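Local coordinates for protein RavO (Legionella pneumophila subsp. pneumophila, PDB 6DM4) that probably recognises phosphotyrosine-containing host proteins through its SH2 domain, the part modelled here, which is bound to a phosphopeptide of human Shc1, at residues Val8-Glu11 with Ile12-Arg16; Leu41-Ser44 with Ser45-Ser49; Gly100-Ala103 with Thr104-Gln107; Thr110-Lys113 with Glu114-Glu117. All blocks are in the same frame, centred on the assembly; numbering follows the deposited sequence. Where two conformers were deposited one is given.

Contact 1: Val8-Glu11 with Ile12-Arg16; sequences VMEE and IFVDR. With SO4 (sulfate ion), chain H.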
loop_
_atom_site.group_PDB
_atom_site.type_symbol
_atom_site.label_atom_id
_atom_site.label_comp_id
_atom_site.label_asym_id
_atom_site.label_seq_id
_atom_site.Cartn_x
_atom_site.Cartn_y
_atom_site.Cartn_z
ATOM N N VAL A 8 -7.765 3.409 0.417
ATOM C CA VAL A 8 -6.987 4.454 1.076
ATOM C C VAL A 8 -5.542 4.005 1.257
ATOM O O VAL A 8 -4.605 4.787 1.056
ATOM C CB VAL A 8 -7.631 4.841 2.420
ATOM C CG1 VAL A 8 -6.815 5.925 3.114
ATOM C CG2 VAL A 8 -9.065 5.313 2.208
ATOM N N MET A 9 -5.338 2.739 1.632
ATOM C CA MET A 9 -3.985 2.210 1.760
ATOM C C MET A 9 -3.270 2.210 0.419
ATOM O O MET A 9 -2.078 2.529 0.346
ATOM C CB MET A 9 -4.023 0.796 2.334
ATOM C CG MET A 9 -4.368 0.740 3.806
ATOM S SD MET A 9 -4.744 -0.944 4.309
ATOM C CE MET A 9 -3.424 -1.842 3.504
ATOM N N GLU A 10 -3.981 1.844 -0.649
ATOM C CA GLU A 10 -3.409 1.911 -1.990
ATOM C C GLU A 10 -2.904 3.313 -2.294
ATOM O O GLU A 10 -1.777 3.491 -2.771
ATOM C CB GLU A 10 -4.450 1.476 -3.030
ATOM C CG GLU A 10 -3.901 1.285 -4.447
ATOM C CD GLU A 10 -4.997 1.309 -5.513
ATOM O OE1 GLU A 10 -5.892 2.174 -5.422
ATOM O OE2 GLU A 10 -4.974 0.469 -6.437
ATOM N N GLU A 11 -3.728 4.325 -2.014
ATOM C CA GLU A 11 -3.353 5.702 -2.314
ATOM C C GLU A 11 -2.086 6.101 -1.567
ATOM O O GLU A 11 -1.231 6.805 -2.114
ATOM C CB GLU A 11 -4.507 6.642 -1.955
ATOM C CG GLU A 11 -5.236 7.221 -3.159
ATOM C CD GLU A 11 -6.415 8.098 -2.770
ATOM O OE1 GLU A 11 -7.439 7.556 -2.303
ATOM O OE2 GLU A 11 -6.319 9.333 -2.934
ATOM N N ILE A 12 -1.942 5.649 -0.321
ATOM C CA ILE A 12 -0.776 6.020 0.478
ATOM C C ILE A 12 0.450 5.230 0.042
ATOM O O ILE A 12 1.525 5.798 -0.186
ATOM C CB ILE A 12 -1.071 5.821 1.979
ATOM C CG1 ILE A 12 -2.178 6.770 2.441
ATOM C CG2 ILE A 12 0.195 6.031 2.832
ATOM C CD1 ILE A 12 -2.530 6.613 3.906
ATOM N N PHE A 13 0.310 3.909 -0.086
ATOM C CA PHE A 13 1.479 3.053 -0.254
ATOM C C PHE A 13 2.105 3.165 -1.638
ATOM O O PHE A 13 3.282 2.816 -1.795
ATOM C CB PHE A 13 1.111 1.598 0.032
ATOM C CG PHE A 13 0.788 1.328 1.476
ATOM C CD1 PHE A 13 1.289 2.144 2.477
ATOM C CD2 PHE A 13 -0.014 0.255 1.833
ATOM C CE1 PHE A 13 0.992 1.896 3.807
ATOM C CE2 PHE A 13 -0.315 -0.000 3.162
ATOM C CZ PHE A 13 0.186 0.819 4.150
ATOM N N VAL A 14 1.364 3.629 -2.648
ATOM C CA VAL A 14 1.972 3.821 -3.964
ATOM C C VAL A 14 2.688 5.156 -4.084
ATOM O O VAL A 14 3.415 5.370 -5.062
ATOM C CB VAL A 14 0.955 3.725 -5.123
ATOM C CG1 VAL A 14 0.122 2.453 -5.028
ATOM C CG2 VAL A 14 0.050 4.950 -5.140
ATOM N N ASP A 15 2.499 6.061 -3.131
ATOM C CA ASP A 15 3.039 7.404 -3.260
ATOM C C ASP A 15 4.535 7.399 -2.963
ATOM O O ASP A 15 5.015 6.643 -2.114
ATOM C CB ASP A 15 2.317 8.367 -2.317
ATOM C CG ASP A 15 2.721 9.811 -2.533
ATOM O OD1 ASP A 15 2.060 10.501 -3.337
ATOM O OD2 ASP A 15 3.713 10.253 -1.914
ATOM N N ARG A 16 5.271 8.256 -3.675
ATOM C CA ARG A 16 6.724 8.285 -3.524
ATOM C C ARG A 16 7.161 8.705 -2.128
ATOM O O ARG A 16 8.283 8.377 -1.719
ATOM C CB ARG A 16 7.351 9.214 -4.565
ATOM C CG ARG A 16 6.919 10.666 -4.468
ATOM C CD ARG A 16 7.597 11.506 -5.542
ATOM N NE ARG A 16 7.330 12.930 -5.381
ATOM C CZ ARG A 16 8.036 13.736 -4.594
ATOM N NH1 ARG A 16 9.056 13.257 -3.891
ATOM N NH2 ARG A 16 7.722 15.021 -4.508
HETATM S S SO4 H . 9.343 16.301 -1.414
HETATM O O1 SO4 H . 10.205 15.377 -2.150
HETATM O O2 SO4 H . 10.126 17.448 -0.962
HETATM O O3 SO4 H . 8.771 15.615 -0.259
HETATM O O4 SO4 H . 8.273 16.774 -2.287
#

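Contact 2: Leu41-Ser44 with Ser45-Ser49; sequences LRWS and SANES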
loop_
_atom_site.group_PDB
_atom_site.type_symbol
_atom_site.label_atom_id
_atom_site.label_comp_id
_atom_site.label_asym_id
_atom_site.label_seq_id
_atom_site.Cartn_x
_atom_site.Cartn_y
_atom_site.Cartn_z
ATOM N N LEU A 41 6.300 9.377 4.650
ATOM C CA LEU A 41 5.319 8.535 5.309
ATOM C C LEU A 41 5.940 7.166 5.552
ATOM O O LEU A 41 6.828 6.728 4.811
ATOM C CB LEU A 41 4.050 8.401 4.467
ATOM C CG LEU A 41 3.317 9.718 4.212
ATOM C CD1 LEU A 41 2.206 9.527 3.213
ATOM C CD2 LEU A 41 2.763 10.256 5.512
ATOM N N ARG A 42 5.487 6.499 6.608
ATOM C CA ARG A 42 6.126 5.250 6.997
ATOM C C ARG A 42 5.147 4.425 7.805
ATOM O O ARG A 42 4.141 4.931 8.308
ATOM C CB ARG A 42 7.403 5.495 7.813
ATOM C CG ARG A 42 7.193 6.408 9.006
ATOM C CD ARG A 42 8.488 6.669 9.746
ATOM N NE ARG A 42 8.309 7.591 10.864
ATOM C CZ ARG A 42 7.799 7.243 12.039
ATOM N NH1 ARG A 42 7.417 5.989 12.249
ATOM N NH2 ARG A 42 7.679 8.142 13.010
ATOM N N TRP A 43 5.470 3.143 7.934
ATOM C CA TRP A 43 4.668 2.240 8.747
ATOM C C TRP A 43 4.867 2.575 10.227
ATOM O O TRP A 43 5.989 2.530 10.733
ATOM C CB TRP A 43 5.063 0.801 8.434
ATOM C CG TRP A 43 4.191 -0.279 9.015
ATOM C CD1 TRP A 43 4.470 -1.046 10.107
ATOM C CD2 TRP A 43 2.930 -0.746 8.509
ATOM N NE1 TRP A 43 3.462 -1.949 10.322
ATOM C CE2 TRP A 43 2.500 -1.783 9.361
ATOM C CE3 TRP A 43 2.116 -0.379 7.431
ATOM C CZ2 TRP A 43 1.296 -2.460 9.166
ATOM C CZ3 TRP A 43 0.920 -1.052 7.239
ATOM C CH2 TRP A 43 0.522 -2.080 8.103
ATOM N N SER A 44 3.781 2.933 10.907
ATOM C CA SER A 44 3.847 3.437 12.273
ATOM C C SER A 44 4.131 2.327 13.276
ATOM O O SER A 44 3.717 1.176 13.097
ATOM C CB SER A 44 2.534 4.135 12.643
ATOM O OG SER A 44 2.419 4.327 14.044
ATOM N N SER A 45 4.817 2.699 14.361
ATOM C CA SER A 45 5.094 1.766 15.447
ATOM C C SER A 45 3.825 1.257 16.118
ATOM O O SER A 45 3.848 0.183 16.729
ATOM C CB SER A 45 5.987 2.434 16.494
ATOM O OG SER A 45 5.239 3.334 17.298
ATOM N N ALA A 46 2.722 2.003 16.027
ATOM C CA ALA A 46 1.493 1.610 16.707
ATOM C C ALA A 46 0.864 0.356 16.121
ATOM O O ALA A 46 -0.023 -0.221 16.759
ATOM C CB ALA A 46 0.479 2.754 16.668
ATOM N N ASN A 47 1.291 -0.080 14.934
ATOM C CA ASN A 47 0.683 -1.256 14.320
ATOM C C ASN A 47 1.012 -2.526 15.100
ATOM O O ASN A 47 0.143 -3.384 15.292
ATOM C CB ASN A 47 1.130 -1.371 12.865
ATOM C CG ASN A 47 0.469 -0.337 11.977
ATOM O OD1 ASN A 47 -0.756 -0.283 11.878
ATOM N ND2 ASN A 47 1.275 0.502 11.339
ATOM N N GLU A 48 2.254 -2.660 15.561
ATOM C CA GLU A 48 2.661 -3.781 16.398
ATOM C C GLU A 48 2.528 -3.486 17.888
ATOM O O GLU A 48 2.590 -4.417 18.697
ATOM C CB GLU A 48 4.113 -4.167 16.089
ATOM C CG GLU A 48 4.282 -5.534 15.443
ATOM C CD GLU A 48 5.689 -5.758 14.916
ATOM O OE1 GLU A 48 6.037 -5.163 13.873
ATOM O OE2 GLU A 48 6.448 -6.530 15.540
ATOM N N SER A 49 2.325 -2.222 18.261
ATOM C CA SER A 49 2.422 -1.792 19.650
ATOM C C SER A 49 1.202 -2.170 20.482
ATOM O O SER A 49 1.222 -3.170 21.205
ATOM C CB SER A 49 2.645 -0.280 19.713
ATOM O OG SER A 49 2.334 0.235 20.995
HETATM O O HOH W 1 3.637 -4.110 12.377
HETATM O O HOH W 2 4.493 -1.506 13.954
#

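Contact 3: Gly100-Ala103 with Thr104-Gln107; sequences GVMA and TLTQ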
loop_
_atom_site.group_PDB
_atom_site.type_symbol
_atom_site.label_atom_id
_atom_site.label_comp_id
_atom_site.label_asym_id
_atom_site.label_seq_id
_atom_site.Cartn_x
_atom_site.Cartn_y
_atom_site.Cartn_z
ATOM N N GLY A 100 -7.813 14.074 -3.043
ATOM C CA GLY A 100 -7.612 12.735 -2.531
ATOM C C GLY A 100 -6.772 12.697 -1.267
ATOM O O GLY A 100 -6.446 13.719 -0.651
ATOM N N VAL A 101 -6.416 11.468 -0.889
ATOM C CA VAL A 101 -5.836 11.227 0.427
ATOM C C VAL A 101 -4.438 11.824 0.518
ATOM O O VAL A 101 -4.101 12.499 1.498
ATOM C CB VAL A 101 -5.826 9.719 0.739
ATOM C CG1 VAL A 101 -5.090 9.453 2.044
ATOM C CG2 VAL A 101 -7.248 9.184 0.801
ATOM N N MET A 102 -3.599 11.579 -0.491
ATOM C CA MET A 102 -2.239 12.108 -0.429
ATOM C C MET A 102 -2.251 13.629 -0.471
ATOM O O MET A 102 -1.462 14.283 0.220
ATOM C CB MET A 102 -1.386 11.550 -1.568
ATOM C CG MET A 102 -0.654 10.241 -1.266
ATOM S SD MET A 102 0.197 10.161 0.334
ATOM C CE MET A 102 1.161 11.678 0.311
ATOM N N ALA A 103 -3.147 14.212 -1.272
ATOM C CA ALA A 103 -3.303 15.663 -1.259
ATOM C C ALA A 103 -3.707 16.160 0.117
ATOM O O ALA A 103 -3.314 17.262 0.521
ATOM C CB ALA A 103 -4.331 16.103 -2.301
ATOM N N THR A 104 -4.470 15.354 0.860
ATOM C CA THR A 104 -4.901 15.745 2.197
ATOM C C THR A 104 -3.750 15.663 3.188
ATOM O O THR A 104 -3.467 16.627 3.913
ATOM C CB THR A 104 -6.061 14.859 2.654
ATOM O OG1 THR A 104 -7.147 14.971 1.725
ATOM C CG2 THR A 104 -6.534 15.279 4.035
ATOM N N LEU A 105 -3.083 14.506 3.241
ATOM C CA LEU A 105 -1.954 14.326 4.146
ATOM C C LEU A 105 -0.869 15.360 3.886
ATOM O O LEU A 105 -0.294 15.914 4.831
ATOM C CB LEU A 105 -1.400 12.909 4.001
ATOM C CG LEU A 105 -2.241 11.814 4.655
ATOM C CD1 LEU A 105 -1.771 10.433 4.208
ATOM C CD2 LEU A 105 -2.196 11.950 6.174
ATOM N N THR A 106 -0.598 15.655 2.613
ATOM C CA THR A 106 0.418 16.650 2.284
ATOM C C THR A 106 0.097 17.996 2.925
ATOM O O THR A 106 0.979 18.653 3.494
ATOM C CB THR A 106 0.548 16.789 0.769
ATOM O OG1 THR A 106 1.015 15.550 0.219
ATOM C CG2 THR A 106 1.536 17.891 0.416
ATOM N N GLN A 107 -1.167 18.418 2.855
ATOM C CA GLN A 107 -1.549 19.684 3.476
ATOM C C GLN A 107 -1.442 19.618 4.994
ATOM O O GLN A 107 -0.960 20.563 5.624
ATOM C CB GLN A 107 -2.968 20.074 3.056
ATOM C CG GLN A 107 -3.077 20.454 1.594
ATOM C CD GLN A 107 -2.173 21.619 1.241
ATOM O OE1 GLN A 107 -2.127 22.619 1.956
ATOM N NE2 GLN A 107 -1.460 21.500 0.128
HETATM O O HOH W 3 -1.781 18.994 -1.566
#

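Contact 4: Thr110-Lys113 with Glu114-Glu117; sequences TQNK and ELIE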
loop_
_atom_site.group_PDB
_atom_site.type_symbol
_atom_site.label_atom_id
_atom_site.label_comp_id
_atom_site.label_asym_id
_atom_site.label_seq_id
_atom_site.Cartn_x
_atom_site.Cartn_y
_atom_site.Cartn_z
ATOM N N THR A 110 2.559 19.464 5.772
ATOM C CA THR A 110 3.381 20.622 5.435
ATOM C C THR A 110 2.924 21.872 6.175
ATOM O O THR A 110 3.759 22.695 6.566
ATOM C CB THR A 110 3.380 20.870 3.927
ATOM O OG1 THR A 110 2.047 21.106 3.476
ATOM C CG2 THR A 110 3.964 19.671 3.183
ATOM N N GLN A 111 1.616 22.032 6.387
ATOM C CA GLN A 111 1.150 23.148 7.202
ATOM C C GLN A 111 1.607 22.992 8.645
ATOM O O GLN A 111 1.974 23.978 9.294
ATOM C CB GLN A 111 -0.375 23.262 7.125
ATOM C CG GLN A 111 -0.906 23.716 5.768
ATOM C CD GLN A 111 -2.408 23.981 5.779
ATOM O OE1 GLN A 111 -2.976 24.393 6.792
ATOM N NE2 GLN A 111 -3.056 23.748 4.641
ATOM N N ASN A 112 1.604 21.757 9.163
ATOM C CA ASN A 112 2.103 21.526 10.516
ATOM C C ASN A 112 3.598 21.808 10.603
ATOM O O ASN A 112 4.073 22.380 11.593
ATOM C CB ASN A 112 1.802 20.092 10.951
ATOM C CG ASN A 112 0.577 20.003 11.836
ATOM O OD1 ASN A 112 0.440 20.755 12.793
ATOM N ND2 ASN A 112 -0.334 19.096 11.502
ATOM N N LYS A 113 4.354 21.409 9.578
ATOM C CA LYS A 113 5.768 21.759 9.529
ATOM C C LYS A 113 5.951 23.272 9.499
ATOM O O LYS A 113 6.897 23.808 10.093
ATOM C CB LYS A 113 6.423 21.111 8.310
ATOM C CG LYS A 113 7.895 21.446 8.125
ATOM C CD LYS A 113 8.501 20.615 6.996
ATOM C CE LYS A 113 9.913 21.058 6.681
ATOM N NZ LYS A 113 10.701 21.192 7.933
ATOM N N GLU A 114 5.052 23.977 8.809
ATOM C CA GLU A 114 5.140 25.432 8.742
ATOM C C GLU A 114 4.967 26.058 10.120
ATOM O O GLU A 114 5.700 26.987 10.481
ATOM C CB GLU A 114 4.095 25.970 7.766
ATOM C CG GLU A 114 4.102 27.478 7.603
ATOM C CD GLU A 114 3.571 27.916 6.252
ATOM O OE1 GLU A 114 3.157 27.038 5.464
ATOM O OE2 GLU A 114 3.564 29.136 5.981
ATOM N N LEU A 115 4.003 25.561 10.903
ATOM C CA LEU A 115 3.807 26.077 12.257
ATOM C C LEU A 115 5.053 25.871 13.108
ATOM O O LEU A 115 5.457 26.767 13.859
ATOM C CB LEU A 115 2.608 25.396 12.916
ATOM C CG LEU A 115 1.198 25.830 12.513
ATOM C CD1 LEU A 115 0.176 25.043 13.312
ATOM C CD2 LEU A 115 1.006 27.323 12.719
ATOM N N ILE A 116 5.667 24.691 13.004
ATOM C CA ILE A 116 6.878 24.399 13.769
ATOM C C ILE A 116 7.996 25.361 13.388
ATOM O O ILE A 116 8.646 25.962 14.254
ATOM C CB ILE A 116 7.308 22.936 13.553
ATOM C CG1 ILE A 116 6.237 21.971 14.067
ATOM C CG2 ILE A 116 8.670 22.671 14.215
ATOM C CD1 ILE A 116 6.139 21.912 15.568
ATOM N N GLU A 117 8.234 25.524 12.083
ATOM C CA GLU A 117 9.347 26.343 11.612
ATOM C C GLU A 117 9.170 27.808 11.990
ATOM O O GLU A 117 10.147 28.505 12.284
ATOM C CB GLU A 117 9.489 26.211 10.095
ATOM C CG GLU A 117 9.999 24.867 9.621
ATOM C CD GLU A 117 10.226 24.842 8.125
ATOM O OE1 GLU A 117 9.591 25.650 7.415
ATOM O OE2 GLU A 117 11.041 24.018 7.659
#

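Contact 1: Val8-Glu11 with Ile12-Arg16
Met9 and Phe13 sit one turn apart in the N-terminal helix 4-13 of the SH2 domain, their side chains side by side and pointing the same way. The thioether chain bends at chi3 (44°), which sets Met9 CE 3.6 Å from Phe13 CE2, while Met9 CB lies 3.9 Å from that same ring carbon. Beneath this pair Phe13 N donates to Met9 O at 2.8 Å, the straightest of the three i to i+4 backbone bonds. The others run from Ile12 N to Val8 O and from Val14 N to Glu10 O, each 3.1 Å. On another side of the helix Val8 CG1 comes within 4.4 Å of Ile12 CD1, a loose apolar pair. Past the helix the chain leads to Arg16, whose guanidinium grips a sulfate with two bonds: NH1 to O1 at 3.0 Å, with O1 in the guanidinium plane, and NH2 to O4 at 2.9 Å. The ion probably comes from the crystallisation liquor, and Glu38 N also holds it. Val8 and Ile12 pack on Ile75 of strand 67-76 and on Val101 of helix 101-119. Phe13 rests against Trp43 of strand 40-43 and against Phe13 of the second subunit.

Contact 2: Leu41-Ser44 with Ser45-Ser49
Trp43 CG stands opposite the backbone N (chi1 -171°), and Asn47 CG is turned back beside its own N (chi1 -73°); together these rotations lay the carboxamide over one face of the indole. The two planes are stacked, inclined by 27°. Asn47 ND2 hangs 3.2 Å above the ring plane, over its centre, and its nearest ring atom is Trp43 CE2 at 3.3 Å. The same nitrogen makes a weak bond to Ser44 O at 3.1 Å, but its stronger partner is Phe57 O on the adjoining strand, so the amide is fixed by polar bonds as well as by the ring. Ser44 O also accepts a straight bond from Asn47 N, which approaches from above the carbonyl plane at 3.3 Å, and a third donor is a water that in turn accepts from Glu48 N. At the ring edge, in its plane, a second water links Trp43 NE1 to Glu48 OE1, although Glu48 is poorly ordered. Ser44 OG caps the turn by accepting from Ala46 N at 3.1 Å. Both Ser44 OG and Ser45 OG bond the modified side chain of the bound peptide, and so does Arg42 NH2. A strand arginine followed by a serine-rich turn, all gathered on the peptide's modified residue, is the phosphotyrosine pocket of an SH2 domain; Arg42 probably corresponds to the arginine of the FLVR motif.

Contact 3: Gly100-Ala103 with Thr104-Gln107
Gly100 O is gripped twice by Thr104: its OG1 donates at 2.8 Å and its backbone N at 3.0 Å. The hydroxyl comes from above the carbonyl plane, 41° out of it, whereas the amide lies closer to that plane. The torsion responsible is chi1 of Thr104, -58°, which swings OG1 back beside its own N and towards the preceding turn. OG1 accepts in addition from Leu97 N, tying the loop before the helix to its first turn. Gly100 is the N-cap residue, and its backbone angles would jam a CB against the carbonyl of the residue before. Two residues further along, Thr106 is placed in the same way: its N bonds Met102 O at 2.9 Å and its OG1 lies 2.8 Å from that oxygen, though where the hydroxyl proton goes is not settled. Further round, Leu105 N makes a nearly straight bond to Val101 O at 2.8 Å, with Val101 CG1 4.1 Å from Leu105 CD1. A water bridges Ala103 O and Gln107 NE2. Leu105 faces helix 4-13 and meets Ile12; Glu11 of that helix accepts from Val101 N at the helix start, and Met102 lies against Asp15.

Contact 4: Thr110-Lys113 with Glu114-Glu117
The charged pair is Lys113 with Glu117, one turn apart. In one of the two deposited conformers of Glu117, Lys113 NZ forms a salt bridge to OE2 at 2.9 Å, so the bridge may not be permanent. The lysine chain runs out extended from CB and turns only at its last torsion (chi4 48°), which brings the ammonium round to the glutamate. It meets OE2 from above the carboxylate plane, 48° out of it, and Lys113 CE follows at 3.3 Å from the same oxygen. NZ also donates to Gln63 O of strand 55-64, so this buried lysine also ties the helix to the sheet.

The backbone bonds are regular i to i+4 links: Glu114 N to Thr110 O at 2.9 Å, Leu115 N to Gln111 O at 3.0 Å, Ile116 N to Asn112 O at 3.1 Å, and Glu117 N to Lys113 O at 2.9 Å. Other polar ends look along the helix. Thr110 OG1 bonds Thr106 O, Gln111 NE2 bonds Gln107 OE1, Asn112 ND2 bonds His108 O, and Glu114 pairs with Lys118.

Van der Waals contact across the segments is slight: Ile116 CG1 lies 3.3 Å from Asn112 O, the oxygen its own N bonds. Beyond them, Ile116 reaches Ala64 and His69, and Asn112 touches Ile71. Asn112 also packs on an apolar side chain of the bound peptide, consistent with this C-terminal helix being the SH2 helix that lies across the sheet and borders the peptide-binding surface.

Overall arrangement
Along the chain the four contacts follow in series, 1 to 4, and none encloses another. Contacts 3 and 4 both belong to helix 101-119, with centres about 15 Å apart; contact 1 lies on the N-terminal helix, and the centres of contacts 1 and 3 are about 11 Å apart. Contact 2 starts on the edge strand 40-43 of the antiparallel sheet, with contacts 3 and 4 on the opposite side of the chain's centre. Leu41 of that strand nevertheless touches both helices, meeting Ile12, Met102 and Leu105 in a shared core. Contacts 2 and 4, about 22 Å apart between centres, reach two parts of the bound peptide, its modified residue and an apolar side chain, consistent with the usual two-site SH2 binding surface.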